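PDB 5AY6: flagellar hook protein FlgE from Caulobacter crescentus CB15, which builds the flagellar hook, the curved segment that probably acts as a universal joint passing motor torque to the filament, here seen as a central fragment. Local coordinates for residues Asn10-Ser15 with Thr291-Gln296; Tyr197-Ala202 with Ile215-Ile220. All blocks are in the same frame, centred on the assembly; numbering follows the deposited sequence.

Interaction 1 of 2, residues Asn10-Ser15 with Thr291-Gln296; sequences NANLRS and TQYNSQ
T291 opens the contact by pairing with N12 as parallel strand neighbours at the ends of strands 6-12 and 277-291. Its N-H bonds to the carbonyl of A11, and its own carbonyl takes the N-H of L13 at 2.7 Å between L13 N and T291 O. With OG1 held between backbone N and carbonyl carbon (chi1 64°), T291 also donates its hydroxyl to N12, T291 OG1 lying 2.8 Å from N12 OD1. At Q292 the bent side chain lies against CB of S15, while its CA-H approaches the L13 carbonyl. Y293 then leaves the strand path and turns its N-H onto the N12 amide, Y293 N to N12 OD1 being 2.7 Å; both this donor and the T291 hydroxyl lie in the carbonyl plane of N12, each on a lone pair. One face of the Y293 ring rests on CB of T291. The carbonyl of Y293 is gripped from opposite faces of its plane, by N12 ND2 at 3.2 Å from Y293 O and by the backbone N-H of S15. N294, the centre of an inverse gamma turn, lays its amide beside the extended R14, with N294 OD1 at the guanidinium edge, 3.2 Å from R14 NE; R14 also makes a salt bridge with E16. CB of R14 lies close against the carbonyl of S295, and Q296 O receives a weak bond from N12 ND2. Because CG of N12 is anti to its backbone N (chi1 -178°), this buried amide reaches across the gap: its oxygen accepts two bonds and its nitrogen donates to the turning chain, so one side chain supplements the backbone bonds where regular strand pairing ends.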
ATOM      1  N   ASN A  10      -8.304  11.954 -16.043  1.00 16.13           N
ATOM      2  CA  ASN A  10      -7.179  12.436 -16.831  1.00 17.28           C
ATOM      3  C   ASN A  10      -6.186  13.141 -15.926  1.00 15.60           C
ATOM      4  O   ASN A  10      -6.398  14.288 -15.531  1.00 19.85           O
ATOM      5  CB  ASN A  10      -7.662  13.370 -17.936  1.00 18.64           C
ATOM      6  CG  ASN A  10      -8.791  12.771 -18.747  1.00 25.60           C
ATOM      7  OD1 ASN A  10      -8.722  11.620 -19.178  1.00 21.58           O
ATOM      8  ND2 ASN A  10      -9.852  13.548 -18.943  1.00 25.20           N
ATOM      9  N   ALA A  11      -5.107  12.449 -15.586  1.00 16.82           N
ATOM     10  CA  ALA A  11      -4.146  12.983 -14.634  1.00 19.57           C
ATOM     11  C   ALA A  11      -2.783  12.326 -14.773  1.00 19.10           C
ATOM     12  O   ALA A  11      -2.665  11.201 -15.260  1.00 19.99           O
ATOM     13  CB  ALA A  11      -4.665  12.809 -13.215  1.00 12.98           C
ATOM     14  N   ASN A  12      -1.748  13.030 -14.330  1.00 18.89           N
ATOM     15  CA  ASN A  12      -0.415  12.452 -14.314  1.00 15.75           C
ATOM     16  C   ASN A  12       0.121  12.338 -12.897  1.00 17.98           C
ATOM     17  O   ASN A  12      -0.070  13.236 -12.078  1.00 16.02           O
ATOM     18  CB  ASN A  12       0.555  13.277 -15.162  1.00 16.50           C
ATOM     19  CG  ASN A  12       1.940  12.665 -15.207  1.00 14.35           C
ATOM     20  OD1 ASN A  12       2.140  11.608 -15.803  1.00 16.03           O
ATOM     21  ND2 ASN A  12       2.902  13.320 -14.564  1.00 19.32           N
ATOM     22  N   LEU A  13       0.784  11.224 -12.619  1.00 16.54           N
ATOM     23  CA  LEU A  13       1.503  11.044 -11.365  1.00 17.29           C
ATOM     24  C   LEU A  13       2.993  11.149 -11.650  1.00 15.23           C
ATOM     25  O   LEU A  13       3.505  10.421 -12.496  1.00 17.35           O
ATOM     26  CB  LEU A  13       1.174   9.689 -10.741  1.00 15.85           C
ATOM     27  CG  LEU A  13      -0.303   9.359 -10.527  1.00 14.77           C
ATOM     28  CD1 LEU A  13      -0.473   7.882 -10.208  1.00 19.36           C
ATOM     29  CD2 LEU A  13      -0.875  10.209  -9.409  1.00 24.20           C
ATOM     30  N   ARG A  14       3.692  12.047 -10.961  1.00 17.03           N
ATOM     31  CA  ARG A  14       5.114  12.228 -11.237  1.00 15.96           C
ATOM     32  C   ARG A  14       5.894  10.955 -10.953  1.00 16.32           C
ATOM     33  O   ARG A  14       5.906  10.470  -9.830  1.00 13.76           O
ATOM     34  CB  ARG A  14       5.706  13.379 -10.424  1.00 16.68           C
ATOM     35  CG  ARG A  14       7.166  13.607 -10.775  1.00 15.57           C
ATOM     36  CD  ARG A  14       7.726  14.905 -10.231  1.00 18.71           C
ATOM     37  NE  ARG A  14       9.121  15.066 -10.637  1.00 12.80           N
ATOM     38  CZ  ARG A  14       9.946  15.993 -10.158  1.00 23.14           C
ATOM     39  NH1 ARG A  14       9.521  16.863  -9.251  1.00 15.67           N
ATOM     40  NH2 ARG A  14      11.201  16.048 -10.590  1.00 18.96           N
ATOM     41  N   SER A  15       6.562  10.426 -11.975  1.00 13.59           N
ATOM     42  CA  SER A  15       7.253   9.142 -11.840  1.00 17.57           C
ATOM     43  C   SER A  15       8.401   9.198 -10.831  1.00 20.20           C
ATOM     44  O   SER A  15       8.730   8.181 -10.209  1.00 12.43           O
ATOM     45  CB  SER A  15       7.779   8.671 -13.200  1.00 22.83           C
ATOM     46  OG  SER A  15       8.832   9.502 -13.649  1.00 18.44           O
ATOM     47  N   THR A 291      -1.611   8.654 -16.122  1.00 24.52           N
ATOM     48  CA  THR A 291      -0.253   8.450 -16.625  1.00 19.39           C
ATOM     49  C   THR A 291       0.798   8.682 -15.554  1.00 21.06           C
ATOM     50  O   THR A 291       0.513   9.239 -14.487  1.00 16.05           O
ATOM     51  CB  THR A 291       0.056   9.378 -17.813  1.00 13.36           C
ATOM     52  OG1 THR A 291       0.020  10.738 -17.367  1.00 20.04           O
ATOM     53  CG2 THR A 291      -0.961   9.185 -18.928  1.00 19.73           C
ATOM     54  N   GLN A 292       2.018   8.250 -15.852  1.00 15.73           N
ATOM     55  CA  GLN A 292       3.091   8.294 -14.882  1.00 18.52           C
ATOM     56  C   GLN A 292       4.388   8.792 -15.544  1.00 16.82           C
ATOM     57  O   GLN A 292       5.417   8.111 -15.546  1.00 14.17           O
ATOM     58  CB  GLN A 292       3.266   6.908 -14.245  1.00 15.20           C
ATOM     59  CG  GLN A 292       4.150   6.885 -12.987  1.00 21.56           C
ATOM     60  CD  GLN A 292       5.389   6.014 -13.176  1.00 24.20           C
ATOM     61  OE1 GLN A 292       5.708   5.589 -14.295  1.00 48.58           O
ATOM     62  NE2 GLN A 292       6.099   5.761 -12.092  1.00 43.75           N
ATOM     63  N   TYR A 293       4.325   9.984 -16.131  1.00 21.22           N
ATOM     64  CA  TYR A 293       5.501  10.612 -16.751  1.00 22.24           C
ATOM     65  C   TYR A 293       6.283  11.406 -15.718  1.00 23.24           C
ATOM     66  O   TYR A 293       5.742  11.749 -14.670  1.00 19.53           O
ATOM     67  CB  TYR A 293       5.085  11.546 -17.885  1.00 18.25           C
ATOM     68  CG  TYR A 293       4.137  10.928 -18.873  1.00 14.17           C
ATOM     69  CD1 TYR A 293       4.401   9.687 -19.432  1.00 17.40           C
ATOM     70  CD2 TYR A 293       2.975  11.584 -19.244  1.00 16.65           C
ATOM     71  CE1 TYR A 293       3.536   9.121 -20.340  1.00 22.33           C
ATOM     72  CE2 TYR A 293       2.103  11.028 -20.155  1.00 25.10           C
ATOM     73  CZ  TYR A 293       2.388   9.795 -20.697  1.00 19.43           C
ATOM     74  OH  TYR A 293       1.517   9.234 -21.599  1.00 30.30           O
ATOM     75  N   ASN A 294       7.541  11.725 -16.013  1.00 20.53           N
ATOM     76  CA  ASN A 294       8.333  12.563 -15.107  1.00 15.19           C
ATOM     77  C   ASN A 294       7.987  14.029 -15.296  1.00 21.34           C
ATOM     78  O   ASN A 294       8.764  14.802 -15.857  1.00 22.52           O
ATOM     79  CB  ASN A 294       9.838  12.367 -15.311  1.00 22.75           C
ATOM     80  CG  ASN A 294      10.665  13.193 -14.343  1.00 35.76           C
ATOM     81  OD1 ASN A 294      10.203  13.550 -13.253  1.00 32.38           O
ATOM     82  ND2 ASN A 294      11.885  13.531 -14.750  1.00 38.57           N
ATOM     83  N   SER A 295       6.803  14.401 -14.842  1.00 18.58           N
ATOM     84  CA  SER A 295       6.395  15.791 -14.840  1.00 20.22           C
ATOM     85  C   SER A 295       5.491  15.989 -13.639  1.00 22.60           C
ATOM     86  O   SER A 295       5.151  15.022 -12.962  1.00 23.66           O
ATOM     87  CB  SER A 295       5.689  16.155 -16.143  1.00 24.15           C
ATOM     88  OG  SER A 295       4.600  15.283 -16.381  1.00 25.36           O
ATOM     89  N   GLN A 296       5.124  17.238 -13.373  1.00 18.78           N
ATOM     90  CA  GLN A 296       4.280  17.586 -12.234  1.00 23.58           C
ATOM     91  C   GLN A 296       3.104  16.625 -12.068  1.00 18.32           C
ATOM     92  O   GLN A 296       2.441  16.273 -13.045  1.00 16.76           O
ATOM     93  CB  GLN A 296       3.765  19.022 -12.389  1.00 21.59           C
ATOM     94  CG  GLN A 296       2.729  19.449 -11.352  1.00 28.56           C
ATOM     95  CD  GLN A 296       3.310  19.586  -9.955  1.00 37.08           C
ATOM     96  OE1 GLN A 296       4.336  20.240  -9.756  1.00 28.98           O
ATOM     97  NE2 GLN A 296       2.656  18.963  -8.981  1.00 33.17           N
TER

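Interaction 2 of 2, residues Tyr197-Ala202 with Ile215-Ile220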
ATOM      1  N   TYR A 197       0.525   2.699  -4.353  1.00  8.18           N
ATOM      2  CA  TYR A 197      -0.540   2.137  -3.520  1.00  9.72           C
ATOM      3  C   TYR A 197      -1.752   3.054  -3.608  1.00 12.12           C
ATOM      4  O   TYR A 197      -1.633   4.267  -3.421  1.00  9.99           O
ATOM      5  CB  TYR A 197      -0.091   1.984  -2.061  1.00  9.34           C
ATOM      6  CG  TYR A 197       1.048   1.012  -1.850  1.00 12.23           C
ATOM      7  CD1 TYR A 197       1.341   0.039  -2.797  1.00 15.13           C
ATOM      8  CD2 TYR A 197       1.826   1.063  -0.700  1.00  8.57           C
ATOM      9  CE1 TYR A 197       2.378  -0.855  -2.606  1.00 10.76           C
ATOM     10  CE2 TYR A 197       2.869   0.176  -0.504  1.00 12.42           C
ATOM     11  CZ  TYR A 197       3.138  -0.782  -1.457  1.00 11.67           C
ATOM     12  OH  TYR A 197       4.167  -1.676  -1.264  1.00 14.19           O
ATOM     13  N   ALA A 198      -2.916   2.483  -3.907  1.00 13.03           N
ATOM     14  CA  ALA A 198      -4.102   3.292  -4.164  1.00  8.54           C
ATOM     15  C   ALA A 198      -5.292   2.901  -3.301  1.00  7.92           C
ATOM     16  O   ALA A 198      -5.446   1.741  -2.922  1.00  9.24           O
ATOM     17  CB  ALA A 198      -4.480   3.202  -5.634  1.00 15.32           C
ATOM     18  N   GLU A 199      -6.121   3.888  -2.982  1.00  7.56           N
ATOM     19  CA  GLU A 199      -7.403   3.639  -2.339  1.00  8.32           C
ATOM     20  C   GLU A 199      -8.488   4.452  -3.022  1.00 14.31           C
ATOM     21  O   GLU A 199      -8.265   5.596  -3.423  1.00 13.52           O
ATOM     22  CB  GLU A 199      -7.359   3.987  -0.844  1.00 10.34           C
ATOM     23  CG  GLU A 199      -6.315   3.217  -0.058  1.00  8.02           C
ATOM     24  CD  GLU A 199      -6.147   3.717   1.367  1.00  7.79           C
ATOM     25  OE1 GLU A 199      -7.144   4.147   1.992  1.00 11.57           O
ATOM     26  OE2 GLU A 199      -5.005   3.674   1.863  1.00 14.16           O
ATOM     27  N   LEU A 200      -9.656   3.846  -3.171  1.00 10.50           N
ATOM     28  CA  LEU A 200     -10.854   4.585  -3.518  1.00  8.65           C
ATOM     29  C   LEU A 200     -11.643   4.777  -2.231  1.00 10.43           C
ATOM     30  O   LEU A 200     -11.731   3.861  -1.420  1.00  8.17           O
ATOM     31  CB  LEU A 200     -11.674   3.847  -4.573  1.00  8.73           C
ATOM     32  CG  LEU A 200     -11.139   3.963  -6.004  1.00 13.23           C
ATOM     33  CD1 LEU A 200     -11.841   2.966  -6.911  1.00 13.67           C
ATOM     34  CD2 LEU A 200     -11.318   5.381  -6.519  1.00 10.95           C
ATOM     35  N   ARG A 201     -12.195   5.967  -2.030  1.00 10.78           N
ATOM     36  CA  ARG A 201     -12.877   6.261  -0.780  1.00  9.19           C
ATOM     37  C   ARG A 201     -13.964   7.308  -0.959  1.00 10.99           C
ATOM     38  O   ARG A 201     -13.810   8.257  -1.726  1.00 11.91           O
ATOM     39  CB  ARG A 201     -11.871   6.733   0.281  1.00  8.33           C
ATOM     40  CG  ARG A 201     -11.113   8.005  -0.106  1.00 10.99           C
ATOM     41  CD  ARG A 201     -10.003   8.349   0.890  1.00 10.81           C
ATOM     42  NE  ARG A 201      -9.398   9.648   0.596  1.00  9.12           N
ATOM     43  CZ  ARG A 201      -9.926  10.812   0.964  1.00 14.41           C
ATOM     44  NH1 ARG A 201     -11.071  10.834   1.632  1.00 13.23           N
ATOM     45  NH2 ARG A 201      -9.317  11.954   0.663  1.00 12.80           N
ATOM     46  N   ALA A 202     -15.068   7.114  -0.247  1.00 11.11           N
ATOM     47  CA  ALA A 202     -16.104   8.126  -0.130  1.00 12.46           C
ATOM     48  C   ALA A 202     -15.758   9.018   1.051  1.00 11.40           C
ATOM     49  O   ALA A 202     -14.822   8.729   1.791  1.00 11.91           O
ATOM     50  CB  ALA A 202     -17.471   7.485   0.059  1.00 13.33           C
ATOM     51  N   ILE A 215     -13.585   2.499   0.138  1.00 10.00           N
ATOM     52  CA  ILE A 215     -14.369   1.717  -0.815  1.00  7.45           C
ATOM     53  C   ILE A 215     -13.582   0.496  -1.274  1.00  9.48           C
ATOM     54  O   ILE A 215     -14.099  -0.626  -1.288  1.00 10.43           O
ATOM     55  CB  ILE A 215     -14.764   2.581  -2.032  1.00  9.68           C
ATOM     56  CG1 ILE A 215     -15.731   3.686  -1.602  1.00  6.10           C
ATOM     57  CG2 ILE A 215     -15.379   1.727  -3.145  1.00 10.50           C
ATOM     58  CD1 ILE A 215     -15.984   4.729  -2.675  1.00 14.47           C
ATOM     59  N   SER A 216     -12.323   0.716  -1.637  1.00  8.75           N
ATOM     60  CA  SER A 216     -11.463  -0.369  -2.095  1.00 10.06           C
ATOM     61  C   SER A 216     -10.004   0.051  -2.075  1.00 14.17           C
ATOM     62  O   SER A 216      -9.688   1.233  -1.969  1.00 11.25           O
ATOM     63  CB  SER A 216     -11.850  -0.807  -3.505  1.00 10.71           C
ATOM     64  OG  SER A 216     -11.557   0.228  -4.427  1.00 13.80           O
ATOM     65  N   THR A 217      -9.112  -0.927  -2.172  1.00 13.18           N
ATOM     66  CA  THR A 217      -7.682  -0.645  -2.198  1.00 13.18           C
ATOM     67  C   THR A 217      -7.022  -1.485  -3.276  1.00 14.22           C
ATOM     68  O   THR A 217      -7.574  -2.499  -3.705  1.00 12.00           O
ATOM     69  CB  THR A 217      -7.009  -0.941  -0.845  1.00 14.05           C
ATOM     70  OG1 THR A 217      -6.969  -2.355  -0.625  1.00 18.99           O
ATOM     71  CG2 THR A 217      -7.764  -0.276   0.294  1.00 16.77           C
ATOM     72  N   GLY A 218      -5.840  -1.069  -3.714  1.00 13.36           N
ATOM     73  CA  GLY A 218      -5.144  -1.809  -4.743  1.00 13.00           C
ATOM     74  C   GLY A 218      -3.781  -1.238  -5.066  1.00 14.79           C
ATOM     75  O   GLY A 218      -3.493  -0.077  -4.774  1.00 12.07           O
ATOM     76  N   ILE A 219      -2.942  -2.072  -5.665  1.00 10.53           N
ATOM     77  CA  ILE A 219      -1.642  -1.647  -6.154  1.00 12.49           C
ATOM     78  C   ILE A 219      -1.743  -1.368  -7.648  1.00 17.44           C
ATOM     79  O   ILE A 219      -2.181  -2.219  -8.421  1.00 17.98           O
ATOM     80  CB  ILE A 219      -0.564  -2.704  -5.882  1.00 14.80           C
ATOM     81  CG1 ILE A 219      -0.491  -3.000  -4.382  1.00 14.93           C
ATOM     82  CG2 ILE A 219       0.778  -2.232  -6.406  1.00 16.31           C
ATOM     83  CD1 ILE A 219       0.518  -4.065  -4.004  1.00 15.57           C
ATOM     84  N   ILE A 220      -1.363  -0.158  -8.043  1.00 15.11           N
ATOM     85  CA  ILE A 220      -1.414   0.236  -9.442  1.00 16.36           C
ATOM     86  C   ILE A 220      -0.009   0.195 -10.032  1.00 25.97           C
ATOM     87  O   ILE A 220       0.949   0.637  -9.394  1.00 13.35           O
ATOM     88  CB  ILE A 220      -2.026   1.647  -9.602  1.00 20.50           C
ATOM     89  CG1 ILE A 220      -3.499   1.635  -9.187  1.00 19.03           C
ATOM     90  CG2 ILE A 220      -1.897   2.138 -11.032  1.00 25.62           C
ATOM     91  CD1 ILE A 220      -4.174   2.987  -9.310  1.00 30.08           C
TER
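L200 accepts two backbone N-H groups on one carbonyl oxygen, those of I215 and S216, which reach it from the same face of its plane; I215 N lies 2.8 Å from L200 O and S216 N 3.2 Å. Beyond this bulge the ladder is regular, A198 and G218 exchanging a pair of bonds. The closer packing lies on the A198, L200 and S216 side: CD1 of I220 meets CB of A198 at 3.7 Å, OG of S216 sits 3.6 Å from CB of L200, and M187, L185, F235 and I243 join the layer. OG of S216 itself bonds to the carbonyl of L234. I215, with CG1 anti to its carbonyl carbon (chi1 -66°), carries CD1 over the backbone to 3.5 Å from the N of A202. The other face is looser between the strands, its side chains meeting alongside: CD1 of Y197 lies 3.9 Å from CG1 of I219, and CG of E199 3.8 Å from CG2 of T217. There the E199 carboxylate hydrogen-bonds to the hydroxyls of Y145 and S153, the Q214 side-chain amide and the M152 backbone N. Running antiparallel at 171°, the strands form a beta hairpin bearing a classic beta bulge, inside the five-stranded antiparallel sheet of the FlaE D2 region.

Two ways of joining strands appear in one fragment. Interaction 1 brings together chain positions 276 residues apart, in a mixed sheet that includes strands from both ends of the fragment, whereas interaction 2 links neighbouring strands of an antiparallel sheet lying between those ends in sequence. Their centres are 18 Å apart and their nearest atoms about 6 Å, so the two do not touch. The gap is bridged by side chains: L13 and Q292 of interaction 1 pack on W196 and F222, which belong to the strands 195-202 and 214-222 that form interaction 2. These contacts bring the edge of interaction 1 against the sheet that holds interaction 2.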